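Local coordinates for putative uncharacterized protein PH0242 (Pyrococcus horikoshii, PDB 3VU1) that forms the C-terminal globular domain of AglB, an archaeal member of the oligosaccharyltransferase family, and is rich in beta-strand with a calcium ion bound in the model, at residues G352-N357 / A364-E369; A393-L398 / E454-E459; N447-Y452 / R467-E472. All blocks are in the same frame, centred on the assembly; numbering follows the deposited sequence.

Interaction 1 (G352-N357 / A364-E369); sequences GPVRVN and AYIMRE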
loop_
_atom_site.group_PDB
_atom_site.type_symbol
_atom_site.label_atom_id
_atom_site.label_comp_id
_atom_site.label_asym_id
_atom_site.label_seq_id
_atom_site.Cartn_x
_atom_site.Cartn_y
_atom_site.Cartn_z
ATOM N N GLY A 352 -21.323 -6.414 14.160
ATOM C CA GLY A 352 -22.587 -7.049 13.859
ATOM C C GLY A 352 -23.269 -6.310 12.733
ATOM O O GLY A 352 -22.748 -5.305 12.244
ATOM N N PRO A 353 -24.465 -6.778 12.335
ATOM C CA PRO A 353 -25.177 -6.162 11.212
ATOM C C PRO A 353 -25.643 -4.742 11.541
ATOM O O PRO A 353 -25.803 -4.394 12.690
ATOM C CB PRO A 353 -26.371 -7.098 11.012
ATOM C CG PRO A 353 -26.640 -7.643 12.380
ATOM C CD PRO A 353 -25.302 -7.757 13.057
ATOM N N VAL A 354 -25.859 -3.938 10.522
ATOM C CA VAL A 354 -26.263 -2.560 10.701
ATOM C C VAL A 354 -27.771 -2.429 10.444
ATOM O O VAL A 354 -28.277 -2.909 9.415
ATOM C CB VAL A 354 -25.492 -1.654 9.710
ATOM C CG1 VAL A 354 -25.816 -0.193 9.938
ATOM C CG2 VAL A 354 -23.994 -1.873 9.832
ATOM N N ARG A 355 -28.483 -1.765 11.358
ATOM C CA ARG A 355 -29.924 -1.512 11.178
ATOM C C ARG A 355 -30.304 -0.041 11.014
ATOM O O ARG A 355 -29.835 0.828 11.752
ATOM C CB ARG A 355 -30.735 -2.134 12.319
ATOM C CG ARG A 355 -30.572 -3.642 12.409
ATOM C CD ARG A 355 -30.964 -4.227 13.762
ATOM N NE ARG A 355 -31.386 -5.615 13.582
ATOM C CZ ARG A 355 -30.643 -6.691 13.828
ATOM N NH1 ARG A 355 -29.396 -6.594 14.326
ATOM N NH2 ARG A 355 -31.178 -7.882 13.579
ATOM N N VAL A 356 -31.143 0.227 10.023
ATOM C CA VAL A 356 -31.823 1.506 9.933
ATOM C C VAL A 356 -33.302 1.235 10.166
ATOM O O VAL A 356 -33.895 0.401 9.457
ATOM C CB VAL A 356 -31.657 2.177 8.557
ATOM C CG1 VAL A 356 -32.393 3.507 8.543
ATOM C CG2 VAL A 356 -30.189 2.358 8.211
ATOM N N ASN A 357 -33.881 1.938 11.153
ATOM C CA ASN A 357 -35.290 1.782 11.551
ATOM C C ASN A 357 -35.616 0.309 11.715
ATOM O O ASN A 357 -36.363 -0.251 10.923
ATOM C CB ASN A 357 -36.220 2.395 10.499
ATOM C CG ASN A 357 -36.164 3.915 10.475
ATOM O OD1 ASN A 357 -36.171 4.563 11.525
ATOM N ND2 ASN A 357 -36.129 4.493 9.269
ATOM N N ALA A 364 -22.151 -1.061 3.339
ATOM C CA ALA A 364 -21.467 -0.210 2.374
ATOM C C ALA A 364 -22.377 0.890 1.842
ATOM O O ALA A 364 -21.902 1.852 1.246
ATOM C CB ALA A 364 -20.926 -1.049 1.222
ATOM N N TYR A 365 -23.687 0.715 2.016
ATOM C CA TYR A 365 -24.662 1.726 1.624
ATOM C C TYR A 365 -25.740 1.829 2.705
ATOM O O TYR A 365 -26.848 1.362 2.567
ATOM C CB TYR A 365 -25.234 1.440 0.244
ATOM C CG TYR A 365 -25.519 2.678 -0.609
ATOM C CD1 TYR A 365 -24.943 2.812 -1.861
ATOM C CD2 TYR A 365 -26.375 3.696 -0.173
ATOM C CE1 TYR A 365 -25.203 3.904 -2.663
ATOM C CE2 TYR A 365 -26.642 4.806 -0.963
ATOM C CZ TYR A 365 -26.056 4.900 -2.217
ATOM O OH TYR A 365 -26.279 5.985 -3.051
ATOM N N ILE A 366 -25.348 2.453 3.797
ATOM C CA ILE A 366 -26.126 2.639 4.991
ATOM C C ILE A 366 -27.505 3.280 4.762
ATOM O O ILE A 366 -28.493 2.802 5.312
ATOM C CB ILE A 366 -25.207 3.337 6.043
ATOM C CG1 ILE A 366 -24.757 2.322 7.072
ATOM C CG2 ILE A 366 -25.869 4.437 6.827
ATOM C CD1 ILE A 366 -24.814 0.889 6.578
ATOM N N MET A 367 -27.580 4.331 3.945
ATOM C CA MET A 367 -28.841 5.040 3.686
ATOM C C MET A 367 -28.830 5.724 2.325
ATOM O O MET A 367 -27.768 6.188 1.861
ATOM C CB MET A 367 -29.089 6.122 4.721
ATOM C CG MET A 367 -29.069 5.708 6.179
ATOM S SD MET A 367 -29.277 7.176 7.212
ATOM C CE MET A 367 -31.064 7.317 7.236
ATOM N N ARG A 368 -30.002 5.792 1.684
ATOM C CA ARG A 368 -30.125 6.536 0.419
ATOM C C ARG A 368 -30.382 8.007 0.728
ATOM O O ARG A 368 -30.826 8.337 1.838
ATOM C CB ARG A 368 -31.197 5.957 -0.503
ATOM C CG ARG A 368 -30.925 4.534 -0.942
ATOM C CD ARG A 368 -31.913 4.087 -2.003
ATOM N NE ARG A 368 -32.359 2.717 -1.746
ATOM C CZ ARG A 368 -32.693 1.826 -2.681
ATOM N NH1 ARG A 368 -32.632 2.133 -3.978
ATOM N NH2 ARG A 368 -33.089 0.610 -2.316
ATOM N N GLU A 369 -30.059 8.889 -0.220
ATOM C CA GLU A 369 -30.196 10.329 0.027
ATOM C C GLU A 369 -31.680 10.639 0.296
ATOM O O GLU A 369 -32.557 10.039 -0.343
ATOM C CB GLU A 369 -29.599 11.170 -1.119
ATOM C CG GLU A 369 -30.235 10.984 -2.491
ATOM C CD GLU A 369 -29.343 11.437 -3.646
ATOM O OE1 GLU A 369 -28.257 12.004 -3.415
ATOM O OE2 GLU A 369 -29.719 11.212 -4.808
#

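Interaction 2 (A393-L398 / E454-E459); sequences ATFIYL and EKLEKE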
loop_
_atom_site.group_PDB
_atom_site.type_symbol
_atom_site.label_atom_id
_atom_site.label_comp_id
_atom_site.label_asym_id
_atom_site.label_seq_id
_atom_site.Cartn_x
_atom_site.Cartn_y
_atom_site.Cartn_z
ATOM N N ALA A 393 -19.185 9.453 2.086
ATOM C CA ALA A 393 -19.366 8.924 0.738
ATOM C C ALA A 393 -18.027 8.533 0.119
ATOM O O ALA A 393 -17.002 9.207 0.367
ATOM C CB ALA A 393 -20.087 9.937 -0.153
ATOM N N THR A 394 -18.049 7.457 -0.684
ATOM C CA THR A 394 -16.891 7.062 -1.473
ATOM C C THR A 394 -17.380 6.765 -2.874
ATOM O O THR A 394 -18.230 5.895 -3.057
ATOM C CB THR A 394 -16.159 5.817 -0.906
ATOM O OG1 THR A 394 -15.789 6.033 0.457
ATOM C CG2 THR A 394 -14.881 5.534 -1.674
ATOM N N PHE A 395 -16.844 7.500 -3.849
ATOM C CA PHE A 395 -17.065 7.228 -5.266
ATOM C C PHE A 395 -15.812 6.613 -5.880
ATOM O O PHE A 395 -14.739 7.237 -5.913
ATOM C CB PHE A 395 -17.349 8.528 -6.027
ATOM C CG PHE A 395 -18.721 9.086 -5.814
ATOM C CD1 PHE A 395 -19.646 9.076 -6.853
ATOM C CD2 PHE A 395 -19.083 9.649 -4.597
ATOM C CE1 PHE A 395 -20.915 9.603 -6.676
ATOM C CE2 PHE A 395 -20.357 10.171 -4.411
ATOM C CZ PHE A 395 -21.271 10.144 -5.449
ATOM N N ILE A 396 -15.932 5.388 -6.364
ATOM C CA ILE A 396 -14.859 4.806 -7.146
ATOM C C ILE A 396 -15.348 4.836 -8.576
ATOM O O ILE A 396 -16.439 4.301 -8.889
ATOM C CB ILE A 396 -14.529 3.365 -6.722
ATOM C CG1 ILE A 396 -13.740 3.381 -5.413
ATOM C CG2 ILE A 396 -13.709 2.685 -7.806
ATOM C CD1 ILE A 396 -13.642 2.034 -4.702
ATOM N N TYR A 397 -14.556 5.463 -9.442
ATOM C CA TYR A 397 -14.924 5.556 -10.848
ATOM C C TYR A 397 -13.734 5.512 -11.805
ATOM O O TYR A 397 -12.578 5.612 -11.380
ATOM C CB TYR A 397 -15.731 6.828 -11.077
ATOM C CG TYR A 397 -15.027 8.107 -10.650
ATOM C CD1 TYR A 397 -14.370 8.905 -11.594
ATOM C CD2 TYR A 397 -15.035 8.526 -9.323
ATOM C CE1 TYR A 397 -13.746 10.084 -11.237
ATOM C CE2 TYR A 397 -14.416 9.709 -8.953
ATOM C CZ TYR A 397 -13.768 10.483 -9.917
ATOM O OH TYR A 397 -13.155 11.665 -9.578
ATOM N N LEU A 398 -14.033 5.354 -13.093
ATOM C CA LEU A 398 -13.021 5.303 -14.140
ATOM C C LEU A 398 -13.102 6.520 -15.062
ATOM O O LEU A 398 -14.192 7.051 -15.316
ATOM C CB LEU A 398 -13.177 4.026 -14.964
ATOM C CG LEU A 398 -13.201 2.701 -14.204
ATOM C CD1 LEU A 398 -13.117 1.515 -15.171
ATOM C CD2 LEU A 398 -12.101 2.640 -13.147
ATOM N N GLU A 454 -23.590 14.128 -10.702
ATOM C CA GLU A 454 -23.744 15.143 -11.750
ATOM C C GLU A 454 -22.426 15.894 -11.982
ATOM O O GLU A 454 -22.029 16.126 -13.127
ATOM C CB GLU A 454 -24.861 16.137 -11.394
ATOM C CG GLU A 454 -26.264 15.701 -11.809
ATOM C CD GLU A 454 -27.377 16.195 -10.860
ATOM O OE1 GLU A 454 -27.284 17.313 -10.281
ATOM O OE2 GLU A 454 -28.374 15.455 -10.688
ATOM N N LYS A 455 -21.753 16.272 -10.899
ATOM C CA LYS A 455 -20.487 16.991 -11.014
ATOM C C LYS A 455 -19.495 16.184 -11.888
ATOM O O LYS A 455 -18.966 16.703 -12.885
ATOM C CB LYS A 455 -19.967 17.335 -9.616
ATOM C CG LYS A 455 -18.804 18.308 -9.557
ATOM C CD LYS A 455 -17.495 17.620 -9.151
ATOM C CE LYS A 455 -16.250 18.359 -9.641
ATOM N NZ LYS A 455 -16.089 19.720 -9.051
ATOM N N LEU A 456 -19.310 14.901 -11.560
ATOM C CA LEU A 456 -18.449 14.009 -12.347
ATOM C C LEU A 456 -18.902 13.846 -13.784
ATOM O O LEU A 456 -18.078 13.817 -14.711
ATOM C CB LEU A 456 -18.358 12.626 -11.710
ATOM C CG LEU A 456 -17.854 12.535 -10.274
ATOM C CD1 LEU A 456 -18.207 11.170 -9.716
ATOM C CD2 LEU A 456 -16.364 12.806 -10.220
ATOM N N GLU A 457 -20.215 13.719 -13.959
ATOM C CA GLU A 457 -20.815 13.569 -15.277
ATOM C C GLU A 457 -20.542 14.800 -16.136
ATOM O O GLU A 457 -20.086 14.679 -17.286
ATOM C CB GLU A 457 -22.305 13.259 -15.166
ATOM C CG GLU A 457 -22.567 11.775 -14.944
ATOM C CD GLU A 457 -24.009 11.443 -14.588
ATOM O OE1 GLU A 457 -24.871 12.349 -14.599
ATOM O OE2 GLU A 457 -24.283 10.256 -14.293
ATOM N N LYS A 458 -20.769 15.975 -15.549
ATOM C CA LYS A 458 -20.517 17.239 -16.221
ATOM C C LYS A 458 -19.023 17.370 -16.574
ATOM O O LYS A 458 -18.699 17.752 -17.705
ATOM C CB LYS A 458 -20.999 18.412 -15.364
ATOM C CG LYS A 458 -21.216 19.704 -16.137
ATOM C CD LYS A 458 -21.650 20.868 -15.248
ATOM C CE LYS A 458 -22.790 20.494 -14.291
ATOM N NZ LYS A 458 -24.041 20.000 -14.951
ATOM N N GLU A 459 -18.133 17.018 -15.628
ATOM C CA GLU A 459 -16.673 17.117 -15.822
ATOM C C GLU A 459 -16.102 16.130 -16.859
ATOM O O GLU A 459 -15.241 16.497 -17.653
ATOM C CB GLU A 459 -15.927 16.961 -14.494
ATOM C CG GLU A 459 -14.405 17.086 -14.614
ATOM C CD GLU A 459 -13.693 17.346 -13.287
ATOM O OE1 GLU A 459 -12.461 17.558 -13.325
ATOM O OE2 GLU A 459 -14.345 17.353 -12.208
#

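Interaction 3 (N447-Y452 / R467-E472); sequences NAISSY and RGIRVE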
loop_
_atom_site.group_PDB
_atom_site.type_symbol
_atom_site.label_atom_id
_atom_site.label_comp_id
_atom_site.label_asym_id
_atom_site.label_seq_id
_atom_site.Cartn_x
_atom_site.Cartn_y
_atom_site.Cartn_z
ATOM N N ASN A 447 -29.916 14.651 -2.614
ATOM C CA ASN A 447 -28.876 15.229 -3.497
ATOM C C ASN A 447 -27.399 15.105 -3.054
ATOM O O ASN A 447 -26.505 15.536 -3.799
ATOM C CB ASN A 447 -29.147 16.713 -3.792
ATOM C CG ASN A 447 -30.563 16.971 -4.232
ATOM O OD1 ASN A 447 -30.996 16.488 -5.283
ATOM N ND2 ASN A 447 -31.303 17.738 -3.427
ATOM N N ALA A 448 -27.129 14.551 -1.868
ATOM C CA ALA A 448 -25.735 14.353 -1.445
ATOM C C ALA A 448 -24.921 13.549 -2.488
ATOM O O ALA A 448 -23.846 13.974 -2.914
ATOM C CB ALA A 448 -25.672 13.700 -0.076
ATOM N N ILE A 449 -25.480 12.422 -2.914
ATOM C CA ILE A 449 -24.889 11.543 -3.897
ATOM C C ILE A 449 -25.082 12.110 -5.310
ATOM O O ILE A 449 -24.107 12.350 -6.024
ATOM C CB ILE A 449 -25.491 10.105 -3.757
ATOM C CG1 ILE A 449 -25.223 9.532 -2.362
ATOM C CG2 ILE A 449 -24.995 9.150 -4.835
ATOM C CD1 ILE A 449 -23.799 9.684 -1.842
ATOM N N SER A 450 -26.337 12.338 -5.704
ATOM C CA SER A 450 -26.675 12.790 -7.062
ATOM C C SER A 450 -25.930 14.050 -7.454
ATOM O O SER A 450 -25.487 14.206 -8.598
ATOM C CB SER A 450 -28.165 13.065 -7.161
ATOM O OG SER A 450 -28.883 11.853 -7.087
ATOM N N SER A 451 -25.819 14.959 -6.493
ATOM C CA SER A 451 -25.090 16.193 -6.667
ATOM C C SER A 451 -23.676 15.919 -7.206
ATOM O O SER A 451 -23.301 16.445 -8.276
ATOM C CB SER A 451 -25.048 16.896 -5.327
ATOM O OG SER A 451 -24.006 17.823 -5.295
ATOM N N TYR A 452 -22.927 15.059 -6.489
ATOM C CA TYR A 452 -21.557 14.699 -6.850
ATOM C C TYR A 452 -21.493 13.912 -8.168
ATOM O O TYR A 452 -20.609 14.147 -9.001
ATOM C CB TYR A 452 -20.874 13.935 -5.701
ATOM C CG TYR A 452 -19.366 13.959 -5.800
ATOM C CD1 TYR A 452 -18.640 15.111 -5.451
ATOM C CD2 TYR A 452 -18.660 12.843 -6.297
ATOM C CE1 TYR A 452 -17.259 15.157 -5.583
ATOM C CE2 TYR A 452 -17.278 12.873 -6.438
ATOM C CZ TYR A 452 -16.586 14.030 -6.078
ATOM O OH TYR A 452 -15.227 14.053 -6.198
ATOM N N ARG A 467 -18.005 2.937 -10.858
ATOM C CA ARG A 467 -17.892 1.509 -10.574
ATOM C C ARG A 467 -18.384 1.151 -9.180
ATOM O O ARG A 467 -18.648 0.000 -8.906
ATOM C CB ARG A 467 -16.456 1.045 -10.770
ATOM C CG ARG A 467 -16.019 0.949 -12.220
ATOM C CD ARG A 467 -15.998 -0.507 -12.624
ATOM N NE ARG A 467 -17.200 -0.890 -13.332
ATOM C CZ ARG A 467 -17.218 -1.254 -14.611
ATOM N NH1 ARG A 467 -16.088 -1.318 -15.320
ATOM N NH2 ARG A 467 -18.367 -1.584 -15.180
ATOM N N GLY A 468 -18.528 2.134 -8.299
ATOM C CA GLY A 468 -19.059 1.866 -6.968
ATOM C C GLY A 468 -19.310 3.172 -6.261
ATOM O O GLY A 468 -18.594 4.135 -6.491
ATOM N N ILE A 469 -20.340 3.214 -5.427
ATOM C CA ILE A 469 -20.643 4.353 -4.575
ATOM C C ILE A 469 -20.992 3.771 -3.226
ATOM O O ILE A 469 -21.767 2.832 -3.153
ATOM C CB ILE A 469 -21.846 5.163 -5.100
ATOM C CG1 ILE A 469 -21.470 5.875 -6.399
ATOM C CG2 ILE A 469 -22.310 6.170 -4.069
ATOM C CD1 ILE A 469 -22.643 6.399 -7.207
ATOM N N ARG A 470 -20.429 4.313 -2.156
ATOM C CA ARG A 470 -20.705 3.796 -0.828
ATOM C C ARG A 470 -21.129 4.909 0.092
ATOM O O ARG A 470 -20.674 6.061 -0.048
ATOM C CB ARG A 470 -19.458 3.150 -0.239
ATOM C CG ARG A 470 -18.943 2.029 -1.092
ATOM C CD ARG A 470 -17.857 1.286 -0.383
ATOM N NE ARG A 470 -17.512 0.098 -1.135
ATOM C CZ ARG A 470 -17.094 -1.026 -0.574
ATOM N NH1 ARG A 470 -16.971 -1.099 0.749
ATOM N NH2 ARG A 470 -16.824 -2.060 -1.349
ATOM N N VAL A 471 -21.980 4.562 1.047
ATOM C CA VAL A 471 -22.382 5.490 2.079
ATOM C C VAL A 471 -22.195 4.728 3.366
ATOM O O VAL A 471 -22.841 3.703 3.586
ATOM C CB VAL A 471 -23.835 5.965 1.902
ATOM C CG1 VAL A 471 -24.278 6.810 3.088
ATOM C CG2 VAL A 471 -23.954 6.744 0.599
ATOM N N GLU A 472 -21.289 5.223 4.205
ATOM C CA GLU A 472 -20.751 4.415 5.273
ATOM C C GLU A 472 -20.672 5.215 6.519
ATOM O O GLU A 472 -20.458 6.418 6.457
ATOM C CB GLU A 472 -19.348 3.938 4.921
ATOM C CG GLU A 472 -19.244 2.990 3.733
ATOM C CD GLU A 472 -17.814 2.547 3.501
ATOM O OE1 GLU A 472 -17.411 1.539 4.104
ATOM O OE2 GLU A 472 -17.096 3.206 2.723
#

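Interaction 1 (G352-N357 / A364-E369)
Val354 overlaps the far end of Ile366: its CG1 methyl lies 3.7 Å from Ile366 CD1 and 4.0 Å from Ile366 CG1, the two side chains being roughly perpendicular. With CG1 anti to the backbone N (chi1 -176°), this is the branch that meets Ile366. Two residues on, Val356 points to the same side of strand 354-356 but reaches the loop with its other branch. Its CG2 methyl rests 3.4 Å from the carbonyl oxygen Ile366 O, a van der Waals contact with the backbone, and 4.1 Å from Met367 CG. Met367 thus meets the valine through its CG methylene, and the bend at chi3 (85°) brings its CE back beside Val356 CG1. No hydrogen bond joins the two segments, and all four touching residues are buried. Between the valines, Arg355 points away from the loop and packs beside Ile360 and Glu376. Leu375 and Leu377 of strand 372-381 also touch Val354, Met444 touches Met367, and Thr361 lies against Val356 and Ile366. The arrangement is that of a connecting loop which, after the short hairpin of strands 336-356 and 359-361, packs against the valines of strand 354-356 while the backbone of its Ala364 and Ile366 bonds to Val471 of strand 464-487, within an antiparallel beta sheet.

Interaction 2 (A393-L398 / E454-E459)
Leu456 of helix 448-460 packs onto Phe395 and Tyr397 of strand 385-401, in a helix-on-sheet packing over one face of an antiparallel beta sheet in the Peripheral 2 region. All three residues are buried, and the leucine carries the helix side of the contact: CD1 touches both rings, CD2 the Tyr397 ring and its OH. CD1 lies over one face of Tyr397, 4.3 Å from the ring centroid and 18° off the normal, a CH-pi contact shifted toward the rim. The same CD1 methyl also meets Phe395 CD1 at 3.8 Å, approaching that ring obliquely. Phe395 and Tyr397 are two residues apart on the strand and point to the same side, which places both rings within reach of one leucine. With CG of Tyr397 between the backbone N and the carbonyl carbon (chi1 57°), the ring offers one face to Leu456 CD1. Further aromatic groups extend the packing: Tyr452, one turn earlier on the helix, meets the Phe395 ring, and His416 lies nearly parallel to Tyr397.

The other residues of segment 454-459 are different in character. Glu454, Lys455, Glu457, Lys458 and Glu459 are exposed to solvent and do not touch segment 393-398; Glu457 instead forms a salt bridge with Lys453 through OE2. No hydrogen bond crosses between strand and helix, and between these two segments the contact is wholly apolar. The polar end of Tyr397 is nevertheless provided for: its OH hydrogen-bonds to Asp418 OD1 on the adjacent strand, while Leu456 CD2 sits 3.5 Å from that OH and equally close to Tyr397 CZ.

Interaction 3 (N447-Y452 / R467-E472)
Ile449 meets both Ile469 and Val471, and every direct contact between these two segments is apolar. Its two branches go to different partners. The CG2 methyl, placed anti to the backbone N, lies 4.1 Å from Ile469 CG2, and the two isoleucines run alongside in opposite senses. On the other branch, chi1 of -60° and chi2 of -47° carry the CD1 methyl to Val471, where it stands 3.8 Å from CG2 of that residue. Ile469 and Val471 point toward the helix from the same face of strand 464-487, whereas Arg470 between them points away. Tyr365 lies against all three aliphatic residues.

Polar interactions lie around this patch. Glu369 receives two hydrogen bonds from the helix, OE1 from the backbone N of Ile449 and OE2 paired with Ser450 OG. Arg470 NE forms a salt bridge with Asp59 OD2.

The division of labour follows from the chemistry: between these two segments only methyl groups meet, which gives close contact without a directional bond. The orientation of the helix is therefore probably fixed in part by the paired bonds of Glu369, while Ile449 supplies the buried apolar contact with the sheet.

All three contacts belong to the Peripheral 2 region and reach one antiparallel sheet, on the same side of the chain's centre. Interactions 2 and 3 have centres about 8 Å apart and share helix 448-460; their strands 385-401 and 464-487 are neighbours, and their segments alternate along the chain. Interaction 1 closes earlier in sequence, with its centre about 14 Å from that of interaction 3 and about 22 Å from that of interaction 2, which it does not touch. Interaction 3 is thus the middle element: its strand also neighbours strand 336-356, and residues 364-369 contact both its segments. Loop, sheet and helix thus meet around interaction 3.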